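Vanadium-dependent haloperoxidase (Zobellia galactanivorans, PDB 4CIT) is a bacterial iodoperoxidase that binds vanadate and probably uses peroxide to oxidise iodide. Local coordinates at residues K30-N35 / E142-V147; S58-S63 / G201-W206; K104-E109 / S150-Y155; F361-S366 / R426-V431. All blocks are in the same frame, centred on the assembly; numbering follows the deposited sequence.

Interaction 1: residues K30-N35 / E142-V147; sequences KEEPIN and EGKNPV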
loop_
_atom_site.group_PDB
_atom_site.type_symbol
_atom_site.label_atom_id
_atom_site.label_comp_id
_atom_site.label_asym_id
_atom_site.label_seq_id
_atom_site.Cartn_x
_atom_site.Cartn_y
_atom_site.Cartn_z
ATOM N N LYS A 30 -10.298 -7.891 -40.523
ATOM C CA LYS A 30 -10.303 -8.125 -39.007
ATOM C C LYS A 30 -9.863 -6.901 -38.172
ATOM O O LYS A 30 -8.655 -6.694 -37.832
ATOM C CB LYS A 30 -9.457 -9.314 -38.677
ATOM C CG LYS A 30 -9.971 -10.035 -37.476
ATOM C CD LYS A 30 -10.085 -11.526 -37.737
ATOM C CE LYS A 30 -9.089 -12.337 -36.930
ATOM N NZ LYS A 30 -7.977 -12.795 -37.813
ATOM N N GLU A 31 -10.857 -6.070 -37.882
ATOM C CA GLU A 31 -10.619 -4.672 -37.516
ATOM C C GLU A 31 -11.703 -4.159 -36.594
ATOM O O GLU A 31 -12.107 -3.041 -36.655
ATOM C CB GLU A 31 -10.571 -3.787 -38.753
ATOM C CG GLU A 31 -9.325 -4.047 -39.558
ATOM C CD GLU A 31 -9.338 -3.362 -40.891
ATOM O OE1 GLU A 31 -10.421 -2.995 -41.415
ATOM O OE2 GLU A 31 -8.237 -3.222 -41.415
ATOM N N GLU A 32 -12.120 -5.006 -35.696
ATOM C CA GLU A 32 -13.005 -4.609 -34.666
ATOM C C GLU A 32 -12.315 -3.721 -33.624
ATOM O O GLU A 32 -11.114 -3.859 -33.408
ATOM C CB GLU A 32 -13.528 -5.870 -34.023
ATOM C CG GLU A 32 -14.443 -6.629 -34.945
ATOM C CD GLU A 32 -14.963 -7.956 -34.371
ATOM O OE1 GLU A 32 -14.418 -8.380 -33.333
ATOM O OE2 GLU A 32 -15.924 -8.596 -34.931
ATOM N N PRO A 33 -13.061 -2.788 -33.030
ATOM C CA PRO A 33 -12.421 -1.986 -31.975
ATOM C C PRO A 33 -12.211 -2.844 -30.738
ATOM O O PRO A 33 -12.910 -3.862 -30.521
ATOM C CB PRO A 33 -13.458 -0.915 -31.671
ATOM C CG PRO A 33 -14.791 -1.515 -32.042
ATOM C CD PRO A 33 -14.497 -2.465 -33.190
ATOM N N ILE A 34 -11.209 -2.484 -29.941
ATOM C CA ILE A 34 -10.952 -3.222 -28.694
ATOM C C ILE A 34 -11.351 -2.287 -27.587
ATOM O O ILE A 34 -10.831 -1.148 -27.510
ATOM C CB ILE A 34 -9.509 -3.669 -28.552
ATOM C CG1 ILE A 34 -9.165 -4.689 -29.635
ATOM C CG2 ILE A 34 -9.229 -4.211 -27.128
ATOM C CD1 ILE A 34 -7.710 -5.035 -29.786
ATOM N N ASN A 35 -12.316 -2.718 -26.768
ATOM C CA ASN A 35 -12.852 -1.882 -25.680
ATOM C C ASN A 35 -12.131 -2.268 -24.411
ATOM O O ASN A 35 -12.302 -3.388 -23.919
ATOM C CB ASN A 35 -14.381 -2.055 -25.442
ATOM C CG ASN A 35 -14.948 -1.110 -24.335
ATOM O OD1 ASN A 35 -14.539 0.065 -24.174
ATOM N ND2 ASN A 35 -15.858 -1.664 -23.509
ATOM N N GLU A 142 -5.934 -10.056 -29.885
ATOM C CA GLU A 142 -5.205 -10.425 -31.106
ATOM C C GLU A 142 -6.201 -11.007 -32.061
ATOM O O GLU A 142 -6.131 -10.735 -33.286
ATOM C CB GLU A 142 -4.069 -11.438 -30.907
ATOM C CG GLU A 142 -3.180 -11.571 -32.134
ATOM C CD GLU A 142 -2.170 -12.709 -32.041
ATOM O OE1 GLU A 142 -1.797 -13.135 -30.918
ATOM O OE2 GLU A 142 -1.707 -13.167 -33.103
ATOM N N GLY A 143 -7.142 -11.755 -31.525
ATOM C CA GLY A 143 -8.220 -12.303 -32.338
ATOM C C GLY A 143 -9.185 -11.335 -32.972
ATOM O O GLY A 143 -9.683 -11.618 -34.066
ATOM N N LYS A 144 -9.474 -10.211 -32.329
ATOM C CA LYS A 144 -10.415 -9.242 -32.779
ATOM C C LYS A 144 -9.791 -8.254 -33.762
ATOM O O LYS A 144 -10.441 -7.812 -34.682
ATOM C CB LYS A 144 -10.855 -8.348 -31.611
ATOM C CG LYS A 144 -11.675 -9.006 -30.559
ATOM C CD LYS A 144 -12.222 -7.938 -29.616
ATOM C CE LYS A 144 -13.341 -7.127 -30.283
ATOM N NZ LYS A 144 -14.243 -6.724 -29.168
ATOM N N ASN A 145 -8.555 -7.873 -33.491
ATOM C CA ASN A 145 -7.845 -6.829 -34.262
ATOM C C ASN A 145 -6.319 -6.975 -34.087
ATOM O O ASN A 145 -5.651 -6.279 -33.292
ATOM C CB ASN A 145 -8.364 -5.438 -33.880
ATOM C CG ASN A 145 -7.927 -4.365 -34.865
ATOM O OD1 ASN A 145 -6.897 -4.490 -35.541
ATOM N ND2 ASN A 145 -8.633 -3.268 -34.849
ATOM N N PRO A 146 -5.715 -7.860 -34.870
ATOM C CA PRO A 146 -4.330 -8.146 -34.749
ATOM C C PRO A 146 -3.397 -6.976 -34.955
ATOM O O PRO A 146 -2.359 -6.929 -34.216
ATOM C CB PRO A 146 -4.060 -9.268 -35.799
ATOM C CG PRO A 146 -5.337 -9.529 -36.468
ATOM C CD PRO A 146 -6.412 -8.721 -35.869
ATOM N N VAL A 147 -3.678 -6.122 -35.943
ATOM C CA VAL A 147 -2.833 -4.967 -36.204
ATOM C C VAL A 147 -2.905 -3.925 -35.060
ATOM O O VAL A 147 -1.834 -3.503 -34.569
ATOM C CB VAL A 147 -3.091 -4.302 -37.537
ATOM C CG1 VAL A 147 -2.210 -3.063 -37.628
ATOM C CG2 VAL A 147 -2.699 -5.336 -38.652
HETATM O O HOH W 1 -5.906 -6.154 -37.968
HETATM O O HOH W 2 -15.710 -4.823 -30.547
HETATM O O HOH W 3 -13.099 -5.564 -26.921
#
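Glu31 CA covers one face of the Asn145 carboxamide, 3.8 Å from Asn145 CG, while Ile34 CD1 comes from the opposite side of the plane and reaches Asn145 CB at 4.2 Å. At the edge, Asn145 ND2 donates to Glu32 O at 2.9 Å with an N-H...O angle of 157°; the acceptor is close to the amide plane, although the donor stands 41° above the carbonyl plane of Glu32. With CG anti to the backbone N (chi1 -166°), the amide is set against the 30-35 chain. OD1 caps Leu148 N and takes a bond from a water that also donates to Lys30 O and accepts from Val147 N. With an alanine here, Glu32 O would probably lose its amide donor and Leu148 N its cap. The side chain of Lys144 crosses that of Glu32 at about a right angle. Its CE is 3.3 Å from Pro33 O, and its NZ reaches Pro33 O and Asn35 N through two waters, which holds the ammonium by solvent more than by Glu32 OE1, 4.5 Å from NZ. A weak bond of 3.4 Å joins Glu32 N to Lys144 O. The N-terminal chain thus crosses a helix-to-helix junction: helix 128-144 ends, Asn145 leaves helical geometry, and the same residue is the N-cap of helix 146-167.

Interaction 2: residues S58-S63 / G201-W206; sequences SPPVAS and GIEPHW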
loop_
_atom_site.group_PDB
_atom_site.type_symbol
_atom_site.label_atom_id
_atom_site.label_comp_id
_atom_site.label_asym_id
_atom_site.label_seq_id
_atom_site.Cartn_x
_atom_site.Cartn_y
_atom_site.Cartn_z
ATOM N N SER A 58 6.428 -8.880 1.817
ATOM C CA SER A 58 6.156 -8.138 3.057
ATOM C C SER A 58 5.384 -6.815 2.795
ATOM O O SER A 58 5.350 -6.333 1.661
ATOM C CB SER A 58 7.468 -7.764 3.733
ATOM O OG SER A 58 8.210 -6.824 2.943
ATOM N N PRO A 59 4.795 -6.196 3.846
ATOM C CA PRO A 59 4.026 -4.959 3.610
ATOM C C PRO A 59 4.731 -3.817 2.882
ATOM O O PRO A 59 4.206 -3.306 1.860
ATOM C CB PRO A 59 3.495 -4.566 5.000
ATOM C CG PRO A 59 3.390 -5.896 5.699
ATOM C CD PRO A 59 4.545 -6.744 5.185
ATOM N N PRO A 60 5.958 -3.486 3.269
ATOM C CA PRO A 60 6.601 -2.420 2.503
ATOM C C PRO A 60 6.928 -2.776 1.049
ATOM O O PRO A 60 6.753 -1.929 0.151
ATOM C CB PRO A 60 7.939 -2.139 3.270
ATOM C CG PRO A 60 8.025 -3.199 4.336
ATOM C CD PRO A 60 6.727 -3.923 4.452
ATOM N N VAL A 61 7.376 -4.003 0.812
ATOM C CA VAL A 61 7.762 -4.446 -0.557
ATOM C C VAL A 61 6.507 -4.475 -1.478
ATOM O O VAL A 61 6.576 -4.076 -2.656
ATOM C CB VAL A 61 8.470 -5.824 -0.545
ATOM C CG1 VAL A 61 8.683 -6.312 -1.963
ATOM C CG2 VAL A 61 9.797 -5.686 0.165
ATOM N N ALA A 62 5.350 -4.859 -0.917
ATOM C CA ALA A 62 4.078 -4.861 -1.646
ATOM C C ALA A 62 3.741 -3.468 -2.192
ATOM O O ALA A 62 3.242 -3.340 -3.291
ATOM C CB ALA A 62 2.964 -5.366 -0.722
ATOM N N SER A 63 4.094 -2.394 -1.456
ATOM C CA SER A 63 3.751 -1.039 -1.878
ATOM C C SER A 63 4.516 -0.607 -3.121
ATOM O O SER A 63 4.036 0.103 -3.996
ATOM C CB SER A 63 3.926 -0.017 -0.752
ATOM O OG SER A 63 5.289 0.109 -0.400
ATOM N N GLY A 201 13.785 -8.775 12.086
ATOM C CA GLY A 201 13.004 -7.627 11.664
ATOM C C GLY A 201 12.913 -7.513 10.144
ATOM O O GLY A 201 13.927 -7.583 9.420
ATOM N N ILE A 202 11.723 -7.261 9.643
ATOM C CA ILE A 202 11.504 -7.066 8.192
ATOM C C ILE A 202 12.044 -5.768 7.709
ATOM O O ILE A 202 11.745 -4.695 8.237
ATOM C CB ILE A 202 9.980 -7.087 7.874
ATOM C CG1 ILE A 202 9.425 -8.431 8.342
ATOM C CG2 ILE A 202 9.658 -6.735 6.433
ATOM C CD1 ILE A 202 9.911 -9.690 7.673
ATOM N N GLU A 203 12.798 -5.836 6.616
ATOM C CA GLU A 203 13.188 -4.623 5.845
ATOM C C GLU A 203 13.837 -3.436 6.643
ATOM O O GLU A 203 13.438 -2.323 6.539
ATOM C CB GLU A 203 12.095 -4.138 4.863
ATOM C CG GLU A 203 11.676 -5.139 3.806
ATOM C CD GLU A 203 12.777 -5.496 2.784
ATOM O OE1 GLU A 203 13.801 -4.752 2.582
ATOM O OE2 GLU A 203 12.613 -6.521 2.099
ATOM N N PRO A 204 14.900 -3.722 7.357
ATOM C CA PRO A 204 15.569 -2.728 8.189
ATOM C C PRO A 204 16.027 -1.529 7.403
ATOM O O PRO A 204 16.180 -0.417 7.930
ATOM C CB PRO A 204 16.675 -3.553 8.861
ATOM C CG PRO A 204 16.899 -4.753 7.887
ATOM C CD PRO A 204 15.527 -5.071 7.417
ATOM N N HIS A 205 16.368 -1.778 6.134
ATOM C CA HIS A 205 16.820 -0.735 5.226
ATOM C C HIS A 205 15.821 -0.239 4.247
ATOM O O HIS A 205 16.212 0.334 3.231
ATOM C CB HIS A 205 18.117 -1.231 4.451
ATOM C CG HIS A 205 19.196 -1.671 5.401
ATOM N ND1 HIS A 205 19.800 -0.784 6.265
ATOM C CD2 HIS A 205 19.699 -2.895 5.692
ATOM C CE1 HIS A 205 20.695 -1.437 7.000
ATOM N NE2 HIS A 205 20.677 -2.706 6.649
ATOM N N TRP A 206 14.532 -0.345 4.520
ATOM C CA TRP A 206 13.538 0.214 3.586
ATOM C C TRP A 206 13.696 1.709 3.479
ATOM O O TRP A 206 13.410 2.256 2.404
ATOM C CB TRP A 206 12.126 -0.158 3.991
ATOM C CG TRP A 206 11.161 -0.128 2.894
ATOM C CD1 TRP A 206 10.154 0.772 2.693
ATOM C CD2 TRP A 206 11.208 -0.959 1.739
ATOM N NE1 TRP A 206 9.513 0.516 1.480
ATOM C CE2 TRP A 206 10.191 -0.521 0.860
ATOM C CE3 TRP A 206 12.070 -2.027 1.324
ATOM C CZ2 TRP A 206 9.957 -1.157 -0.353
ATOM C CZ3 TRP A 206 11.843 -2.634 0.105
ATOM C CH2 TRP A 206 10.837 -2.165 -0.740
HETATM O O HOH W 4 10.573 -8.100 2.714
HETATM O O HOH W 5 7.675 1.777 -0.360
#
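Trp206 meets Pro60 because its CG stands anti to the backbone N (chi1 -157°), which carries the indole across to the start of helix 59-80. A turn in Glu203 at chi2 (-66°) folds the carboxylate back towards Val61. The evidence for a CH-pi contact is direct: Pro60 CB lies 3.5 Å from the centroid of the five-membered ring of Trp206, only 6° off the ring normal. The backbone N of Val61 lies over the same face, and Val61 CG2 approaches Trp206 CZ3 at 3.7 Å, the two side chains crossing at about a right angle. At the indole edge, a water in the ring plane accepts from Trp206 NE1 and donates to Ser63 OG, and that hydroxyl in turn donates to Pro60 O at 2.6 Å.

The motif on the loop side is a type I beta turn from Glu203 to Trp206, closed by Trp206 N donating to Glu203 O; it faces the first turn of a helix whose N-cap position is Ser58. The side chain of Pro60 is about 8 Å from a bound vanadate, which places the pair close to the vanadate pocket, and Trp329 of helix 307-335 touches Pro60 as well as donating to Ile202 O.

Ile202 CG2 rests 3.6 Å from Ser58 CB. A second water joins Ser58 OG to Glu203 OE2, with 2.7 Å between the water and OE2, while Glu203 OE1 is held by a salt bridge to Arg176 and Val61 CG2 lies 3.5 Å from Glu203 OE2.

Interaction 3: residues K104-E109 / S150-Y155; sequences KTINYE and SDSKAY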
loop_
_atom_site.group_PDB
_atom_site.type_symbol
_atom_site.label_atom_id
_atom_site.label_comp_id
_atom_site.label_asym_id
_atom_site.label_seq_id
_atom_site.Cartn_x
_atom_site.Cartn_y
_atom_site.Cartn_z
ATOM N N LYS A 104 0.911 5.165 -36.586
ATOM C CA LYS A 104 0.226 3.943 -36.252
ATOM C C LYS A 104 -1.017 4.300 -35.495
ATOM O O LYS A 104 -1.062 5.328 -34.825
ATOM C CB LYS A 104 1.120 3.099 -35.394
ATOM C CG LYS A 104 2.132 2.369 -36.260
ATOM C CD LYS A 104 3.210 1.779 -35.412
ATOM C CE LYS A 104 4.334 1.282 -36.329
ATOM N NZ LYS A 104 3.875 0.079 -37.042
ATOM N N THR A 105 -2.012 3.451 -35.598
ATOM C CA THR A 105 -3.278 3.597 -34.821
ATOM C C THR A 105 -2.997 2.751 -33.566
ATOM O O THR A 105 -2.717 1.527 -33.634
ATOM C CB THR A 105 -4.500 3.080 -35.578
ATOM O OG1 THR A 105 -4.726 3.950 -36.730
ATOM C CG2 THR A 105 -5.738 3.173 -34.749
ATOM N N ILE A 106 -3.017 3.428 -32.425
ATOM C CA ILE A 106 -2.764 2.735 -31.159
ATOM C C ILE A 106 -3.927 2.959 -30.222
ATOM O O ILE A 106 -4.434 4.103 -30.072
ATOM C CB ILE A 106 -1.501 3.363 -30.571
ATOM C CG1 ILE A 106 -0.279 2.888 -31.363
ATOM C CG2 ILE A 106 -1.283 2.980 -29.100
ATOM C CD1 ILE A 106 0.927 3.757 -31.140
ATOM N N ASN A 107 -4.282 1.921 -29.465
ATOM C CA ASN A 107 -5.366 2.057 -28.473
ATOM C C ASN A 107 -4.548 2.272 -27.153
ATOM O O ASN A 107 -3.843 1.351 -26.684
ATOM C CB ASN A 107 -6.183 0.791 -28.392
ATOM C CG ASN A 107 -7.203 0.815 -27.249
ATOM O OD1 ASN A 107 -6.972 1.375 -26.146
ATOM N ND2 ASN A 107 -8.396 0.255 -27.540
ATOM N N TYR A 108 -4.557 3.514 -26.668
ATOM C CA TYR A 108 -3.668 3.867 -25.557
ATOM C C TYR A 108 -4.061 3.166 -24.257
ATOM O O TYR A 108 -3.184 2.884 -23.426
ATOM C CB TYR A 108 -3.577 5.409 -25.376
ATOM C CG TYR A 108 -3.186 6.100 -26.678
ATOM C CD1 TYR A 108 -2.002 5.827 -27.292
ATOM C CD2 TYR A 108 -4.048 6.945 -27.296
ATOM C CE1 TYR A 108 -1.662 6.455 -28.465
ATOM C CE2 TYR A 108 -3.738 7.538 -28.471
ATOM C CZ TYR A 108 -2.521 7.302 -29.033
ATOM O OH TYR A 108 -2.232 7.876 -30.266
ATOM N N GLU A 109 -5.330 2.950 -24.027
ATOM C CA GLU A 109 -5.732 2.175 -22.826
ATOM C C GLU A 109 -5.198 0.756 -22.869
ATOM O O GLU A 109 -4.773 0.155 -21.860
ATOM C CB GLU A 109 -7.251 2.160 -22.683
ATOM C CG GLU A 109 -7.726 3.557 -22.458
ATOM C CD GLU A 109 -9.248 3.670 -22.432
ATOM O OE1 GLU A 109 -9.970 2.650 -22.621
ATOM O OE2 GLU A 109 -9.738 4.797 -22.256
ATOM N N SER A 150 -1.102 -5.560 -32.063
ATOM C CA SER A 150 0.324 -5.554 -32.218
ATOM C C SER A 150 0.982 -4.162 -31.950
ATOM O O SER A 150 2.020 -4.035 -31.208
ATOM C CB SER A 150 0.702 -6.000 -33.656
ATOM O OG SER A 150 2.129 -6.057 -33.682
ATOM N N ASP A 151 0.394 -3.123 -32.549
ATOM C CA ASP A 151 0.963 -1.758 -32.474
ATOM C C ASP A 151 0.807 -1.246 -31.062
ATOM O O ASP A 151 1.712 -0.598 -30.513
ATOM C CB ASP A 151 0.270 -0.796 -33.441
ATOM C CG ASP A 151 0.643 -1.115 -34.954
ATOM O OD1 ASP A 151 1.680 -1.724 -35.180
ATOM O OD2 ASP A 151 -0.107 -0.738 -35.813
ATOM N N SER A 152 -0.347 -1.547 -30.471
ATOM C CA SER A 152 -0.627 -1.092 -29.098
ATOM C C SER A 152 0.256 -1.777 -28.039
ATOM O O SER A 152 0.833 -1.125 -27.083
ATOM C CB SER A 152 -2.116 -1.203 -28.764
ATOM O OG SER A 152 -2.908 -0.553 -29.703
ATOM N N LYS A 153 0.366 -3.096 -28.165
ATOM C CA LYS A 153 1.295 -3.845 -27.300
ATOM C C LYS A 153 2.723 -3.375 -27.359
ATOM O O LYS A 153 3.436 -3.225 -26.344
ATOM C CB LYS A 153 1.238 -5.344 -27.657
ATOM C CG LYS A 153 2.277 -6.151 -26.887
ATOM C CD LYS A 153 2.181 -7.660 -27.105
ATOM C CE LYS A 153 2.460 -8.071 -28.473
ATOM N NZ LYS A 153 3.846 -8.621 -28.393
ATOM N N ALA A 154 3.196 -3.103 -28.596
ATOM C CA ALA A 154 4.534 -2.627 -28.801
ATOM C C ALA A 154 4.798 -1.317 -28.067
ATOM O O ALA A 154 5.879 -1.143 -27.483
ATOM C CB ALA A 154 4.846 -2.499 -30.300
ATOM N N TYR A 155 3.855 -0.406 -28.072
ATOM C CA TYR A 155 4.017 0.889 -27.397
ATOM C C TYR A 155 4.009 0.648 -25.880
ATOM O O TYR A 155 4.836 1.242 -25.174
ATOM C CB TYR A 155 2.974 1.880 -27.807
ATOM C CG TYR A 155 3.115 3.235 -27.168
ATOM C CD1 TYR A 155 4.304 3.891 -27.180
ATOM C CD2 TYR A 155 2.086 3.784 -26.487
ATOM C CE1 TYR A 155 4.452 5.080 -26.532
ATOM C CE2 TYR A 155 2.223 4.993 -25.810
ATOM C CZ TYR A 155 3.407 5.581 -25.804
ATOM O OH TYR A 155 3.627 6.779 -25.178
HETATM O O HOH W 6 -2.821 -0.353 -35.491
HETATM O O HOH W 7 -1.672 1.572 -37.723
#
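Asp151, Ile106 and Ser152 account for most of the surface buried here, and each is held in a different way. Asp151 works through its two carboxylate oxygens. OD1 makes a weak salt bridge to Lys104 NZ at 3.4 Å, the lysine chain crossing the aspartate at about a right angle with its CG and CD against the carboxyl carbon. OD2 takes a bond from a water that also donates to Thr105 O, at 2.8 Å and 2.6 Å from OD2 and O respectively; a second water, accepting from Thr105 N, adds a weak bond to the same oxygen. Were an alanine to stand here, Lys104 would probably lose its charged mate and the two waters their acceptor on the helix.

Ser152 accepts a nearly linear bond: Asn107 N donates to its OG at 2.8 Å with an N-H...O angle of 178°. OG lies beside its own backbone N (chi1 -54°), where it can also bond Leu148 O one turn back, so the hydroxyl joins the incoming backbone to its own helix. Ile106 packs between Asp151 and Tyr155. Its CG1 lies 4.3 Å from Asp151 CB, and its CG2 reaches Tyr155 CD2 at 4.3 Å, approaching the ring obliquely.

Within segment 104-109, Asn107 takes the N-cap position of helix 108-123, its OD1 bonded to Leu110 N. The loop therefore enters that helix while lying along helix 146-167, and Tyr155 extends the contact to Ala111 of helix 108-123 and Ile76 of helix 59-80, with its OH bonded to Pro98 O.

Interaction 4: residues F361-S366 / R426-V431; sequences FPEYTS and RAAIEV. With VO4 (vanadate ion), chain D; VO4 (vanadate ion), chain E.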
loop_
_atom_site.group_PDB
_atom_site.type_symbol
_atom_site.label_atom_id
_atom_site.label_comp_id
_atom_site.label_asym_id
_atom_site.label_seq_id
_atom_site.Cartn_x
_atom_site.Cartn_y
_atom_site.Cartn_z
ATOM N N PHE A 361 8.588 -6.755 13.353
ATOM C CA PHE A 361 9.282 -5.528 13.121
ATOM C C PHE A 361 9.031 -4.585 14.281
ATOM O O PHE A 361 8.015 -4.804 15.040
ATOM C CB PHE A 361 9.006 -4.866 11.762
ATOM C CG PHE A 361 7.610 -4.975 11.280
ATOM C CD1 PHE A 361 6.654 -4.079 11.691
ATOM C CD2 PHE A 361 7.272 -5.961 10.391
ATOM C CE1 PHE A 361 5.377 -4.113 11.214
ATOM C CE2 PHE A 361 5.998 -6.062 9.914
ATOM C CZ PHE A 361 5.017 -5.158 10.352
ATOM N N PRO A 362 9.909 -3.587 14.481
ATOM C CA PRO A 362 9.749 -2.692 15.606
ATOM C C PRO A 362 8.417 -1.928 15.616
ATOM O O PRO A 362 7.700 -1.823 14.611
ATOM C CB PRO A 362 10.927 -1.738 15.489
ATOM C CG PRO A 362 11.943 -2.562 14.805
ATOM C CD PRO A 362 11.168 -3.297 13.800
ATOM N N GLU A 363 8.104 -1.414 16.767
ATOM C CA GLU A 363 6.763 -0.928 17.126
ATOM C C GLU A 363 6.352 0.477 16.624
ATOM O O GLU A 363 5.144 0.684 16.335
ATOM C CB GLU A 363 6.571 -1.054 18.610
ATOM C CG GLU A 363 5.137 -0.942 19.056
ATOM C CD GLU A 363 4.601 0.427 19.199
ATOM O OE1 GLU A 363 5.366 1.405 19.437
ATOM O OE2 GLU A 363 3.352 0.519 19.163
ATOM N N TYR A 364 7.260 1.425 16.507
ATOM C CA TYR A 364 6.834 2.832 16.438
ATOM C C TYR A 364 7.358 3.464 15.152
ATOM O O TYR A 364 8.535 3.403 14.931
ATOM C CB TYR A 364 7.414 3.592 17.636
ATOM C CG TYR A 364 7.021 5.043 17.756
ATOM C CD1 TYR A 364 5.862 5.443 18.334
ATOM C CD2 TYR A 364 7.860 6.042 17.227
ATOM C CE1 TYR A 364 5.537 6.788 18.458
ATOM C CE2 TYR A 364 7.570 7.369 17.341
ATOM C CZ TYR A 364 6.416 7.743 17.950
ATOM O OH TYR A 364 6.122 9.058 18.125
ATOM N N THR A 365 6.576 4.084 14.328
ATOM C CA THR A 365 5.102 4.217 14.401
ATOM C C THR A 365 4.436 3.020 13.697
ATOM O O THR A 365 5.117 2.166 13.080
ATOM C CB THR A 365 4.685 5.514 13.670
ATOM O OG1 THR A 365 5.408 5.542 12.416
ATOM C CG2 THR A 365 4.923 6.738 14.534
ATOM N N SER A 366 3.116 2.876 13.835
ATOM C CA SER A 366 2.338 1.787 13.278
ATOM C C SER A 366 2.136 1.932 11.765
ATOM O O SER A 366 1.678 2.995 11.328
ATOM C CB SER A 366 0.955 1.776 13.911
ATOM O OG SER A 366 0.001 1.041 13.106
ATOM N N ARG A 426 -0.633 3.282 22.211
ATOM C CA ARG A 426 -1.332 4.455 21.744
ATOM C C ARG A 426 -0.498 5.388 20.909
ATOM O O ARG A 426 -0.998 5.915 19.862
ATOM C CB ARG A 426 -2.025 5.187 22.936
ATOM C CG ARG A 426 -2.743 6.506 22.572
ATOM C CD ARG A 426 -3.298 7.105 23.855
ATOM N NE ARG A 426 -4.432 6.301 24.303
ATOM C CZ ARG A 426 -5.680 6.394 23.846
ATOM N NH1 ARG A 426 -6.019 7.346 22.971
ATOM N NH2 ARG A 426 -6.639 5.569 24.313
ATOM N N ALA A 427 0.706 5.707 21.365
ATOM C CA ALA A 427 1.548 6.702 20.630
ATOM C C ALA A 427 1.835 6.284 19.206
ATOM O O ALA A 427 1.741 7.114 18.260
ATOM C CB ALA A 427 2.812 7.001 21.357
ATOM N N ALA A 428 2.157 4.986 19.002
ATOM C CA ALA A 428 2.468 4.490 17.651
ATOM C C ALA A 428 1.276 4.630 16.723
ATOM O O ALA A 428 1.431 4.970 15.544
ATOM C CB ALA A 428 2.880 3.022 17.732
ATOM N N ILE A 429 0.081 4.552 17.282
ATOM C CA ILE A 429 -1.126 4.669 16.542
ATOM C C ILE A 429 -1.522 6.119 16.255
ATOM O O ILE A 429 -1.711 6.497 15.086
ATOM C CB ILE A 429 -2.303 3.954 17.297
ATOM C CG1 ILE A 429 -2.022 2.429 17.431
ATOM C CG2 ILE A 429 -3.636 4.265 16.654
ATOM C CD1 ILE A 429 -2.925 1.773 18.429
ATOM N N GLU A 430 -1.572 6.946 17.302
ATOM C CA GLU A 430 -1.996 8.363 17.166
ATOM C C GLU A 430 -0.975 9.183 16.402
ATOM O O GLU A 430 -1.326 9.903 15.441
ATOM C CB GLU A 430 -2.241 8.942 18.519
ATOM C CG GLU A 430 -3.477 8.258 19.112
ATOM C CD GLU A 430 -3.933 8.920 20.408
ATOM O OE1 GLU A 430 -3.231 9.753 20.929
ATOM O OE2 GLU A 430 -4.984 8.562 20.898
ATOM N N VAL A 431 0.284 8.999 16.759
ATOM C CA VAL A 431 1.347 9.700 16.095
ATOM C C VAL A 431 1.493 9.176 14.671
ATOM O O VAL A 431 1.784 9.953 13.688
ATOM C CB VAL A 431 2.688 9.668 16.866
ATOM C CG1 VAL A 431 3.725 10.346 16.024
ATOM C CG2 VAL A 431 2.498 10.267 18.259
HETATM O O2 VO4 D . 0.308 -1.515 12.644
HETATM O O3 VO4 E . 3.335 -1.390 12.548
HETATM O O HOH W 8 4.321 3.630 20.793
#
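Ser366 is held to the Ala428 turn by its backbone while its OG is gripped by two groups: it donates to a vanadate oxygen, O2, at 2.6 Å, and receives a bond from Ser369 N, as its N-cap position before helix 367-383 implies. This is the vanadate pocket of the PAP2 superfamily: Ser366 and the start of helix 367-383 hydrogen-bond vanadate, and helix 426-446 packs against the loop that leads into it. With OG anti to the backbone N (chi1 160°), the hydroxyl points into the pocket, where Arg418 and His368 also bond vanadate.

The backbone link is Ser366 N to Ala428 O, 3.2 Å long and nearly straight at 175°, although the donor stands 55° above the carbonyl plane. Glu363 lies in the second shell. Its OE2 bonds His424 ND1 and Tyr425 N, so it probably helps to orient His424, a residue of the vanadate pocket. Its OE1, 3.4 Å from Ala428 CB, takes a water that makes a weak bond with Ala428 N.

Tyr364 packs along the same helix. Its ring edge meets Ala427, with CE1 3.8 Å from Ala427 C, and OH, bonded to Val223 O, lies 3.4 Å from Val431 CG1. The peptide bond between Tyr364 and Thr365 is cis, and Thr365 CG2 sits 3.7 Å above the centre of the tyrosine ring; Thr365 OG1 is bonded to Gln435 OE1. At the far end of the segment, Phe361 presents its edge to a second vanadate, whose O3 lies in the ring plane at 3.7 Å from CE1.

How the interactions relate
The contacts form two pairs, one far out at one end of the helical chain, the other nearer the middle; interaction 4 lies on the opposite side of the centre from 1 and 3. Interactions 1 and 3 have centres about 11 Å apart and share helix 146-167; they meet where Ile34 O lies 2.8 Å from Asn107 ND2. Interactions 2 and 4, with centres about 16 Å apart, touch through Ile202 CG1 and Phe361 CD2 at 3.9 Å. Centres of interactions 1 and 4 are about 52 Å apart. Along the chain, interaction 1 crosses both 2 and 3, interaction 3 is nested within interaction 2, and interaction 4 follows all three. The N-terminal end is thus tied far from the vanadate pocket, which interaction 2 lies close to and interaction 4 helps to form.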